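Long-range contacts in protein GH61E (Thielavia terrestris, PDB 3EII), which is a copper-dependent lytic polysaccharide monooxygenase that cleaves crystalline and amorphous polysaccharides by oxidising their glycosidic bonds at C1 and C4: residues Y2-V7 and A136-L141; M76-D81 and C126-Y131. All coordinates share one frame; numbering follows the deposited sequence.

Overall arrangement
Both contacts draw on strand 130-140, interaction 1 near its C-terminal end and interaction 2 at its start, with centres about 22 Å apart and nearest atoms about 8 Å apart. Along the chain, the 76-81 and 126-131 pairing falls within the span bridged by residues 2-7 and 136-141. Interaction 1 is fully buried, its centre about 7 Å from the centre of the chain, and joins the two sheets beside the metal site: the Tyr2 side chain lies about 5 Å from the bound zinc ion and about 3 Å from that of His68. Interaction 2, about 17 Å out, holds strand 72-78 to strand 130-140 away from the annotated sites.

Interaction 1 of 2, residues Y2-V7 and A136-L141; sequences YTWPRV and AEQIGL
Tyr2 and Gln138 cross at about a right angle, the phenol reaching the amide with its hydroxyl: OH donates to OE1 of Gln138 at 2.7 Å. The acceptor lies in the plane of the tyrosine ring, at its edge, whereas the donor stands above the carbonyl plane of Gln138, 60° out of it; ring and amide planes are 57° apart. CG of Gln138 is anti to the backbone N (chi1 -160°), and the chain then bends at chi2, carrying the amide to the phenol. The Tyr2 hydroxyl is gripped a second time, by the backbone N of His68, a copper ligand in this enzyme, so the phenol ties strand 130-140 to the metal site. Trp4 meets the same strand with its indole. The methyl of Ala136 sits over one face, 4.0 Å from the centroid of the five-membered ring of Trp4, in a CH-pi contact, while CB of Gln138 comes to the ring edge, 3.8 Å from CZ2 of Trp4. These side chains pack between the two sheets of the AA9 beta-sandwich, in which strand 3-7, an outer strand of one sheet, runs nearly antiparallel to strand 136-140 of the other at 8.4 Å between axes. A phenylalanine in place of Tyr2 would probably leave the buried OE1 of Gln138 without its donor and the backbone N of His68 without this acceptor. Phe119 meets the Trp4 ring edge-to-face, and Tyr60 and Phe74 lie against Ala136.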
ATOM      1  N   TYR A   2      -4.567   3.250  12.682  1.00 16.29           N
ATOM      2  CA  TYR A   2      -4.993   1.887  12.371  1.00 14.81           C
ATOM      3  C   TYR A   2      -3.860   1.103  11.755  1.00 12.52           C
ATOM      4  O   TYR A   2      -2.916   1.681  11.238  1.00 11.94           O
ATOM      5  CB  TYR A   2      -6.193   1.884  11.400  1.00 14.77           C
ATOM      6  CG  TYR A   2      -6.323   3.122  10.561  1.00 15.29           C
ATOM      7  CD1 TYR A   2      -7.007   4.241  11.046  1.00 16.55           C
ATOM      8  CD2 TYR A   2      -5.748   3.200   9.287  1.00 15.08           C
ATOM      9  CE1 TYR A   2      -7.120   5.415  10.283  1.00 16.50           C
ATOM     10  CE2 TYR A   2      -5.850   4.374   8.515  1.00 14.65           C
ATOM     11  CZ  TYR A   2      -6.537   5.474   9.018  1.00 16.70           C
ATOM     12  OH  TYR A   2      -6.654   6.629   8.265  1.00 15.27           O
ATOM     13  N   THR A   3      -3.966  -0.216  11.809  1.00 12.24           N
ATOM     14  CA  THR A   3      -2.960  -1.079  11.226  1.00 13.02           C
ATOM     15  C   THR A   3      -3.613  -1.798  10.063  1.00 13.99           C
ATOM     16  O   THR A   3      -4.829  -1.673   9.868  1.00 15.60           O
ATOM     17  CB  THR A   3      -2.509  -2.125  12.209  1.00 12.08           C
ATOM     18  OG1 THR A   3      -3.618  -2.964  12.518  1.00 12.23           O
ATOM     19  CG2 THR A   3      -2.011  -1.484  13.471  1.00 11.13           C
ATOM     20  N   TRP A   4      -2.810  -2.529   9.289  1.00 13.06           N
ATOM     21  CA  TRP A   4      -3.298  -3.348   8.159  1.00 11.37           C
ATOM     22  C   TRP A   4      -2.704  -4.719   8.540  1.00 12.18           C
ATOM     23  O   TRP A   4      -1.729  -5.198   7.938  1.00 11.27           O
ATOM     24  CB  TRP A   4      -2.679  -2.890   6.840  1.00 11.25           C
ATOM     25  CG  TRP A   4      -3.163  -1.585   6.311  1.00 10.49           C
ATOM     26  CD1 TRP A   4      -2.583  -0.365   6.470  1.00  8.86           C
ATOM     27  CD2 TRP A   4      -4.300  -1.387   5.455  1.00  8.99           C
ATOM     28  NE1 TRP A   4      -3.280   0.587   5.751  1.00  9.96           N
ATOM     29  CE2 TRP A   4      -4.339  -0.016   5.122  1.00  8.61           C
ATOM     30  CE3 TRP A   4      -5.288  -2.240   4.939  1.00  8.24           C
ATOM     31  CZ2 TRP A   4      -5.327   0.527   4.291  1.00  8.98           C
ATOM     32  CZ3 TRP A   4      -6.281  -1.699   4.107  1.00  9.77           C
ATOM     33  CH2 TRP A   4      -6.289  -0.326   3.793  1.00  8.08           C
ATOM     34  N   PRO A   5      -3.290  -5.366   9.555  1.00 13.06           N
ATOM     35  CA  PRO A   5      -2.846  -6.665  10.083  1.00 12.85           C
ATOM     36  C   PRO A   5      -3.123  -7.977   9.366  1.00 12.75           C
ATOM     37  O   PRO A   5      -2.421  -8.939   9.602  1.00 14.07           O
ATOM     38  CB  PRO A   5      -3.461  -6.678  11.484  1.00 12.48           C
ATOM     39  CG  PRO A   5      -4.836  -6.116  11.172  1.00 12.96           C
ATOM     40  CD  PRO A   5      -4.490  -4.893  10.276  1.00 12.46           C
ATOM     41  N   ARG A   6      -4.128  -8.041   8.501  1.00 12.76           N
ATOM     42  CA  ARG A   6      -4.461  -9.319   7.888  1.00 12.70           C
ATOM     43  C   ARG A   6      -4.935  -9.255   6.454  1.00 12.89           C
ATOM     44  O   ARG A   6      -5.394  -8.212   5.986  1.00 11.57           O
ATOM     45  CB  ARG A   6      -5.584  -9.997   8.696  1.00 13.44           C
ATOM     46  CG  ARG A   6      -5.440  -9.929  10.226  1.00 16.02           C
ATOM     47  CD  ARG A   6      -6.786 -10.248  10.959  1.00 18.16           C
ATOM     48  NE  ARG A   6      -7.636  -9.071  11.185  1.00 18.98           N
ATOM     49  CZ  ARG A   6      -8.897  -8.950  10.764  1.00 21.11           C
ATOM     50  NH1 ARG A   6      -9.496  -9.932  10.079  1.00 20.31           N
ATOM     51  NH2 ARG A   6      -9.570  -7.834  11.023  1.00 22.56           N
ATOM     52  N   VAL A   7      -4.837 -10.400   5.780  1.00 13.06           N
ATOM     53  CA  VAL A   7      -5.324 -10.566   4.399  1.00 14.94           C
ATOM     54  C   VAL A   7      -6.250 -11.786   4.357  1.00 15.98           C
ATOM     55  O   VAL A   7      -6.033 -12.779   5.074  1.00 15.13           O
ATOM     56  CB  VAL A   7      -4.182 -10.761   3.379  1.00 14.25           C
ATOM     57  CG1 VAL A   7      -3.453  -9.425   3.163  1.00 13.16           C
ATOM     58  CG2 VAL A   7      -3.205 -11.829   3.869  1.00 13.71           C
ATOM     59  N   ALA A 136       0.143  -2.479   1.384  1.00 10.60           N
ATOM     60  CA  ALA A 136      -1.116  -1.791   1.644  1.00 10.46           C
ATOM     61  C   ALA A 136      -0.725  -0.400   2.118  1.00 11.56           C
ATOM     62  O   ALA A 136       0.273  -0.243   2.838  1.00 12.29           O
ATOM     63  CB  ALA A 136      -1.909  -2.500   2.739  1.00  9.91           C
ATOM     64  N   GLU A 137      -1.495   0.605   1.715  1.00 10.51           N
ATOM     65  CA  GLU A 137      -1.205   1.964   2.127  1.00 12.98           C
ATOM     66  C   GLU A 137      -2.432   2.880   2.204  1.00 12.11           C
ATOM     67  O   GLU A 137      -3.314   2.843   1.365  1.00 13.15           O
ATOM     68  CB  GLU A 137      -0.185   2.594   1.174  1.00 14.63           C
ATOM     69  CG  GLU A 137      -0.137   4.122   1.243  1.00 18.12           C
ATOM     70  CD  GLU A 137       0.432   4.744  -0.022  1.00 21.87           C
ATOM     71  OE1 GLU A 137       1.659   4.918  -0.108  1.00 25.37           O
ATOM     72  OE2 GLU A 137      -0.339   5.056  -0.952  1.00 23.30           O
ATOM     73  N   GLN A 138      -2.463   3.721   3.220  1.00 12.26           N
ATOM     74  CA  GLN A 138      -3.534   4.689   3.383  1.00 12.56           C
ATOM     75  C   GLN A 138      -2.826   5.944   3.872  1.00 12.71           C
ATOM     76  O   GLN A 138      -2.046   5.892   4.829  1.00 11.67           O
ATOM     77  CB  GLN A 138      -4.543   4.216   4.417  1.00 13.64           C
ATOM     78  CG  GLN A 138      -5.890   4.887   4.314  1.00 13.70           C
ATOM     79  CD  GLN A 138      -5.919   6.287   4.925  1.00 13.72           C
ATOM     80  OE1 GLN A 138      -5.302   6.553   5.963  1.00 11.38           O
ATOM     81  NE2 GLN A 138      -6.675   7.178   4.295  1.00 14.34           N
ATOM     82  N   ILE A 139      -3.064   7.060   3.187  1.00 12.14           N
ATOM     83  CA  ILE A 139      -2.428   8.318   3.552  1.00 12.03           C
ATOM     84  C   ILE A 139      -3.437   9.276   4.201  1.00 11.57           C
ATOM     85  O   ILE A 139      -4.383   9.722   3.563  1.00 11.01           O
ATOM     86  CB  ILE A 139      -1.824   8.998   2.300  1.00 12.79           C
ATOM     87  CG1 ILE A 139      -0.986   7.984   1.517  1.00 14.57           C
ATOM     88  CG2 ILE A 139      -0.931  10.169   2.710  1.00 14.36           C
ATOM     89  CD1 ILE A 139      -0.361   8.534   0.220  1.00 13.88           C
ATOM     90  N   GLY A 140      -3.248   9.564   5.480  1.00 10.73           N
ATOM     91  CA  GLY A 140      -4.138  10.487   6.164  1.00 10.84           C
ATOM     92  C   GLY A 140      -3.685  11.901   5.855  1.00 10.78           C
ATOM     93  O   GLY A 140      -2.520  12.249   6.118  1.00 11.34           O
ATOM     94  N   LEU A 141      -4.589  12.717   5.317  1.00  8.66           N
ATOM     95  CA  LEU A 141      -4.244  14.092   4.929  1.00 10.47           C
ATOM     96  C   LEU A 141      -4.869  15.197   5.787  1.00 11.26           C
ATOM     97  O   LEU A 141      -4.817  16.361   5.419  1.00 12.12           O
ATOM     98  CB  LEU A 141      -4.643  14.330   3.472  1.00  7.72           C
ATOM     99  CG  LEU A 141      -4.090  13.319   2.469  1.00  6.88           C
ATOM    100  CD1 LEU A 141      -4.717  13.537   1.100  1.00  5.78           C
ATOM    101  CD2 LEU A 141      -2.567  13.460   2.401  1.00  8.27           C
TER

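Interaction 2 of 2, residues M76-D81 and C126-Y131; sequences MARVPD and CIKSGY. With SO4 (sulfate ion), chain G.
Arg78 grips a single backbone oxygen with two nitrogens: NE at 3.0 Å and NH2 at 2.8 Å both donate to O of Ser129, side-on. The carbonyl oxygen lies within 5° of the guanidinium plane; NH2 approaches nearly end-on to the C=O bond, whereas NE stands above the carbonyl plane. An extended chain, with CG anti to the backbone nitrogen (chi1 -177°), brings the group across to the turn before strand 130-140. The same NH2 makes a salt bridge with OD1 of Asp81 at 2.9 Å, on the syn side but tilted out of the carboxylate plane, which would help fix the rotation of the guanidinium. NH1 of Arg78 and the backbone N of Asp81 both donate to O2 of a sulfate, probably from the crystallisation liquor. Lys128 crosses Arg78 at about a right angle and lays its NZ 3.7 Å from CD of Arg78; its charge is answered by Glu168. Gly130, with positive phi, leaves room beside the guanidinium, as a CB there would collide with NH2 of Arg78. Apolar contacts complete the join: CE of Met76 touches CD1 of Ile127, and CB of Val79 packs against CB of Tyr131. The backbone is joined by Val79 N to Tyr131 O at 2.9 Å, a nearly straight bond, and by a water linking Val79 O to Tyr131 N. The Arg78 grip and the Val79-Tyr131 bond fasten the end of strand 72-78 to the start of its antiparallel neighbour 130-140, at the ends of these strands away from the metal site, in the AA9 beta-sandwich.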
ATOM      1  N   MET A  76       2.581  -3.920  -5.629  1.00 10.90           N
ATOM      2  CA  MET A  76       3.102  -5.278  -5.624  1.00 12.38           C
ATOM      3  C   MET A  76       4.570  -5.267  -6.108  1.00 12.79           C
ATOM      4  O   MET A  76       5.003  -4.359  -6.824  1.00 12.58           O
ATOM      5  CB  MET A  76       2.258  -6.175  -6.541  1.00 12.17           C
ATOM      6  CG  MET A  76       0.881  -6.525  -5.985  1.00 13.79           C
ATOM      7  SD  MET A  76      -0.084  -7.602  -7.099  1.00 14.39           S
ATOM      8  CE  MET A  76       0.599  -9.263  -6.625  1.00 14.84           C
ATOM      9  N   ALA A  77       5.319  -6.291  -5.721  1.00 12.48           N
ATOM     10  CA  ALA A  77       6.716  -6.433  -6.118  1.00 14.20           C
ATOM     11  C   ALA A  77       6.998  -7.936  -6.219  1.00 14.53           C
ATOM     12  O   ALA A  77       6.713  -8.702  -5.286  1.00 13.29           O
ATOM     13  CB  ALA A  77       7.646  -5.781  -5.091  1.00 12.75           C
ATOM     14  N   ARG A  78       7.561  -8.343  -7.353  1.00 14.21           N
ATOM     15  CA  ARG A  78       7.853  -9.741  -7.605  1.00 15.23           C
ATOM     16  C   ARG A  78       9.199 -10.219  -7.072  1.00 16.47           C
ATOM     17  O   ARG A  78      10.231  -9.581  -7.267  1.00 14.81           O
ATOM     18  CB  ARG A  78       7.793 -10.023  -9.112  1.00 16.26           C
ATOM     19  CG  ARG A  78       8.023 -11.500  -9.489  1.00 16.64           C
ATOM     20  CD  ARG A  78       7.557 -11.808 -10.916  1.00 18.00           C
ATOM     21  NE  ARG A  78       7.542 -13.252 -11.153  1.00 20.47           N
ATOM     22  CZ  ARG A  78       8.648 -13.979 -11.326  1.00 22.81           C
ATOM     23  NH1 ARG A  78       9.851 -13.395 -11.293  1.00 22.48           N
ATOM     24  NH2 ARG A  78       8.564 -15.286 -11.532  1.00 21.19           N
ATOM     25  N   VAL A  79       9.169 -11.355  -6.386  1.00 18.09           N
ATOM     26  CA  VAL A  79      10.375 -11.965  -5.849  1.00 19.81           C
ATOM     27  C   VAL A  79      11.017 -12.741  -7.012  1.00 21.91           C
ATOM     28  O   VAL A  79      10.336 -13.493  -7.710  1.00 20.56           O
ATOM     29  CB  VAL A  79      10.037 -12.951  -4.687  1.00 17.24           C
ATOM     30  CG1 VAL A  79      11.288 -13.664  -4.217  1.00 14.36           C
ATOM     31  CG2 VAL A  79       9.389 -12.197  -3.537  1.00 17.03           C
ATOM     32  N   PRO A  80      12.331 -12.543  -7.247  1.00 24.33           N
ATOM     33  CA  PRO A  80      13.028 -13.253  -8.340  1.00 25.76           C
ATOM     34  C   PRO A  80      12.980 -14.763  -8.106  1.00 27.28           C
ATOM     35  O   PRO A  80      13.037 -15.210  -6.958  1.00 24.87           O
ATOM     36  CB  PRO A  80      14.453 -12.713  -8.260  1.00 24.79           C
ATOM     37  CG  PRO A  80      14.274 -11.338  -7.671  1.00 25.03           C
ATOM     38  CD  PRO A  80      13.237 -11.595  -6.574  1.00 24.00           C
ATOM     39  N   ASP A  81      12.873 -15.535  -9.187  1.00 30.45           N
ATOM     40  CA  ASP A  81      12.797 -16.997  -9.092  1.00 35.05           C
ATOM     41  C   ASP A  81      13.901 -17.591  -8.209  1.00 36.15           C
ATOM     42  O   ASP A  81      13.708 -18.630  -7.565  1.00 35.81           O
ATOM     43  CB  ASP A  81      12.885 -17.649 -10.485  1.00 37.31           C
ATOM     44  CG  ASP A  81      11.646 -17.406 -11.334  1.00 40.05           C
ATOM     45  OD1 ASP A  81      10.542 -17.213 -10.769  1.00 40.68           O
ATOM     46  OD2 ASP A  81      11.776 -17.429 -12.578  1.00 42.62           O
ATOM     47  N   CYS A 126      -2.487 -10.759 -15.809  1.00 30.03           N
ATOM     48  CA  CYS A 126      -1.389 -10.911 -16.741  1.00 30.32           C
ATOM     49  C   CYS A 126       0.032 -10.953 -16.186  1.00 29.28           C
ATOM     50  O   CYS A 126       0.971 -11.298 -16.910  1.00 28.30           O
ATOM     51  CB  CYS A 126      -1.500  -9.800 -17.768  1.00 32.00           C
ATOM     52  SG  CYS A 126      -1.251  -8.058 -17.280  1.00 33.32           S
ATOM     53  N   ILE A 127       0.206 -10.585 -14.920  1.00 27.99           N
ATOM     54  CA  ILE A 127       1.545 -10.603 -14.330  1.00 27.06           C
ATOM     55  C   ILE A 127       2.082 -12.035 -14.222  1.00 26.81           C
ATOM     56  O   ILE A 127       1.322 -13.009 -14.150  1.00 25.63           O
ATOM     57  CB  ILE A 127       1.582  -9.936 -12.925  1.00 25.51           C
ATOM     58  CG1 ILE A 127       0.621 -10.649 -11.978  1.00 25.70           C
ATOM     59  CG2 ILE A 127       1.251  -8.454 -13.049  1.00 24.70           C
ATOM     60  CD1 ILE A 127       0.633 -10.109 -10.572  1.00 25.12           C
ATOM     61  N   LYS A 128       3.403 -12.150 -14.213  1.00 26.69           N
ATOM     62  CA  LYS A 128       4.065 -13.443 -14.127  1.00 26.82           C
ATOM     63  C   LYS A 128       3.858 -14.155 -12.795  1.00 26.34           C
ATOM     64  O   LYS A 128       3.843 -13.532 -11.727  1.00 26.66           O
ATOM     65  CB  LYS A 128       5.569 -13.275 -14.398  1.00 28.77           C
ATOM     66  CG  LYS A 128       5.902 -13.113 -15.877  1.00 33.25           C
ATOM     67  CD  LYS A 128       7.382 -12.888 -16.133  1.00 36.40           C
ATOM     68  CE  LYS A 128       7.784 -11.430 -15.906  1.00 38.56           C
ATOM     69  NZ  LYS A 128       7.628 -11.013 -14.488  1.00 40.13           N
ATOM     70  N   SER A 129       3.687 -15.470 -12.858  1.00 25.03           N
ATOM     71  CA  SER A 129       3.517 -16.257 -11.641  1.00 24.52           C
ATOM     72  C   SER A 129       4.752 -16.105 -10.764  1.00 23.47           C
ATOM     73  O   SER A 129       5.825 -15.704 -11.238  1.00 24.11           O
ATOM     74  CB  SER A 129       3.308 -17.736 -11.970  1.00 23.04           C
ATOM     75  OG  SER A 129       2.005 -17.947 -12.485  1.00 24.91           O
ATOM     76  N   GLY A 130       4.601 -16.415  -9.482  1.00 21.76           N
ATOM     77  CA  GLY A 130       5.723 -16.311  -8.571  1.00 19.84           C
ATOM     78  C   GLY A 130       5.299 -15.708  -7.263  1.00 19.17           C
ATOM     79  O   GLY A 130       4.127 -15.400  -7.079  1.00 18.47           O
ATOM     80  N   TYR A 131       6.248 -15.549  -6.346  1.00 19.07           N
ATOM     81  CA  TYR A 131       5.949 -14.954  -5.059  1.00 18.87           C
ATOM     82  C   TYR A 131       5.989 -13.433  -5.179  1.00 18.61           C
ATOM     83  O   TYR A 131       6.753 -12.881  -5.980  1.00 16.40           O
ATOM     84  CB  TYR A 131       6.941 -15.408  -3.997  1.00 19.90           C
ATOM     85  CG  TYR A 131       6.822 -16.858  -3.658  1.00 22.47           C
ATOM     86  CD1 TYR A 131       7.377 -17.840  -4.484  1.00 23.74           C
ATOM     87  CD2 TYR A 131       6.120 -17.261  -2.523  1.00 22.74           C
ATOM     88  CE1 TYR A 131       7.229 -19.195  -4.179  1.00 25.61           C
ATOM     89  CE2 TYR A 131       5.966 -18.603  -2.213  1.00 24.50           C
ATOM     90  CZ  TYR A 131       6.525 -19.565  -3.043  1.00 24.46           C
ATOM     91  OH  TYR A 131       6.397 -20.890  -2.724  1.00 27.47           O
TER
HETATM   92  S   SO4 G4849      14.008 -12.965 -12.557  1.00 53.08           S
HETATM   93  O1  SO4 G4849      15.390 -13.446 -12.151  1.00 53.43           O
HETATM   94  O2  SO4 G4849      13.000 -13.967 -12.005  1.00 51.66           O
HETATM   95  O3  SO4 G4849      13.802 -11.720 -11.905  1.00 53.48           O
HETATM   96  O4  SO4 G4849      13.956 -13.143 -13.966  1.00 54.61           O
HETATM   97  O   HOH W   1       9.100 -15.687  -7.301  1.00 10.34           O